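Local coordinates for synaptic vesicle membrane protein VAT-1 homolog-like (Homo sapiens, PDB 4A27) that belongs to the quinone oxidoreductase subfamily of the alcohol dehydrogenase family and is probably an oxidoreductase, its substrate not established, at residues G291-R294 with G295-K299. Residues are numbered along the deposited sequence; the frame is centred on the assembly and turned at random.
Sequences GLIR and GVVEK. With EDO (1,2-ethanediol), chain E.
Arg-294 and Glu-298 sit one turn apart on helix 290-305, and their main link is through the backbone: Glu-298 N donates to Arg-294 O at 2.9 Å. The same i to i+4 pattern makes the whole stretch regular alpha-helix. Gly-295 N reaches Gly-291 O at 3.2 Å, Val-296 N binds Leu-292 O at 3.0 Å, and Val-297 N meets Ile-293 O at 2.8 Å with an N-H...O angle of 163°. All four carbonyls of 291-294 are therefore taken up inside the helix, and Lys-299 N closes the next turn on Gly-295 O. The side chains of Arg-294 and Glu-298 make no salt bridge. Glu-298 CG, held beside its own backbone N by a chi1 of -72°, lies against Arg-294 O, and Glu-298 OE2 comes to 3.8 Å from Arg-294 CG; the charged atoms Arg-294 NE and Glu-298 OE2 stay 5.6 Å apart, with guanidinium and carboxylate planes turned 74° to each other. Arg-294 NH1 and NH2 are both hydrogen-bonded. NH2 donates to the carbonyl of Val-108 and weakly to that of Glu-106, while an ethanediol, probably from the crystallisation liquor, lies by NE at a distance too short to trust. On the helix's apolar face Ile-293 CG2 and Val-297 CG2 meet at 4.3 Å, and both side chains rest on Val-128 of helix 124-137 and on Tyr-109 of strand 108-110, in the GroES-like part of the chain. Leu-292 instead packs on Leu-231 of the second subunit. The chemistry is thus divided: backbone bonds hold the helix, apolar branches seat its inner face, and Arg-294 NH2 is spent on backbone carbonyls, so that any attraction to Glu-298 is probably only a longer-range electrostatic one.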
loop_
_atom_site.group_PDB
_atom_site.type_symbol
_atom_site.label_atom_id
_atom_site.label_comp_id
_atom_site.label_asym_id
_atom_site.label_seq_id
_atom_site.Cartn_x
_atom_site.Cartn_y
_atom_site.Cartn_z
ATOM N N GLY A 291 9.807 -0.805 -17.972
ATOM C CA GLY A 291 10.107 0.638 -17.825
ATOM C C GLY A 291 10.254 1.092 -16.372
ATOM O O GLY A 291 11.238 1.749 -15.995
ATOM N N LEU A 292 9.256 0.756 -15.564
ATOM C CA LEU A 292 9.300 1.004 -14.128
ATOM C C LEU A 292 10.564 0.423 -13.500
ATOM O O LEU A 292 11.264 1.109 -12.728
ATOM C CB LEU A 292 8.068 0.381 -13.458
ATOM C CG LEU A 292 8.089 0.469 -11.926
ATOM C CD1 LEU A 292 8.112 1.947 -11.461
ATOM C CD2 LEU A 292 6.915 -0.286 -11.374
ATOM N N ILE A 293 10.847 -0.845 -13.820
ATOM C CA ILE A 293 11.965 -1.556 -13.202
ATOM C C ILE A 293 13.269 -0.852 -13.548
ATOM O O ILE A 293 14.156 -0.747 -12.709
ATOM C CB ILE A 293 11.968 -3.046 -13.534
ATOM C CG1 ILE A 293 10.766 -3.741 -12.859
ATOM C CG2 ILE A 293 13.347 -3.741 -13.186
ATOM C CD1 ILE A 293 10.622 -3.460 -11.314
ATOM N N ARG A 294 13.356 -0.295 -14.740
ATOM C CA ARG A 294 14.560 0.421 -15.155
ATOM C C ARG A 294 14.764 1.650 -14.301
ATOM O O ARG A 294 15.913 1.971 -13.943
ATOM C CB ARG A 294 14.506 0.807 -16.637
ATOM C CG ARG A 294 15.766 1.534 -17.159
ATOM C CD ARG A 294 15.875 1.530 -18.710
ATOM N NE ARG A 294 15.886 0.146 -19.173
ATOM C CZ ARG A 294 16.974 -0.614 -19.329
ATOM N NH1 ARG A 294 18.192 -0.133 -19.178
ATOM N NH2 ARG A 294 16.837 -1.870 -19.680
ATOM N N GLY A 295 13.669 2.360 -14.009
ATOM C CA GLY A 295 13.688 3.429 -13.015
ATOM C C GLY A 295 14.236 3.001 -11.663
ATOM O O GLY A 295 15.124 3.650 -11.119
ATOM N N VAL A 296 13.726 1.886 -11.129
ATOM C CA VAL A 296 14.272 1.315 -9.890
ATOM C C VAL A 296 15.759 0.995 -9.995
ATOM O O VAL A 296 16.553 1.408 -9.142
ATOM C CB VAL A 296 13.487 0.043 -9.499
ATOM C CG1 VAL A 296 14.177 -0.742 -8.340
ATOM C CG2 VAL A 296 12.044 0.446 -9.171
ATOM N N VAL A 297 16.171 0.336 -11.072
ATOM C CA VAL A 297 17.607 -0.019 -11.233
ATOM C C VAL A 297 18.516 1.210 -11.299
ATOM O O VAL A 297 19.617 1.223 -10.739
ATOM C CB VAL A 297 17.844 -0.885 -12.445
ATOM C CG1 VAL A 297 19.339 -0.984 -12.737
ATOM C CG2 VAL A 297 17.231 -2.282 -12.256
ATOM N N GLU A 298 18.041 2.254 -11.958
ATOM C CA GLU A 298 18.823 3.484 -12.054
ATOM C C GLU A 298 19.030 4.111 -10.693
ATOM O O GLU A 298 20.159 4.501 -10.341
ATOM C CB GLU A 298 18.157 4.489 -13.003
ATOM C CG GLU A 298 18.261 4.091 -14.467
ATOM C CD GLU A 298 17.553 5.087 -15.427
ATOM O OE1 GLU A 298 17.036 6.133 -14.969
ATOM O OE2 GLU A 298 17.519 4.823 -16.649
ATOM N N LYS A 299 17.975 4.158 -9.887
ATOM C CA LYS A 299 18.135 4.612 -8.514
ATOM C C LYS A 299 19.028 3.634 -7.699
ATOM O O LYS A 299 19.878 4.076 -6.945
ATOM C CB LYS A 299 16.775 4.785 -7.818
ATOM C CG LYS A 299 15.855 5.853 -8.454
ATOM C CD LYS A 299 14.438 5.810 -7.792
ATOM C CE LYS A 299 13.295 6.340 -8.676
ATOM N NZ LYS A 299 12.037 5.504 -8.553
HETATM C C1 EDO E . 13.151 1.296 -20.893
HETATM O O1 EDO E . 13.860 0.177 -20.317
HETATM C C2 EDO E . 11.858 0.572 -21.077
HETATM O O2 EDO E . 12.366 -0.628 -20.482
#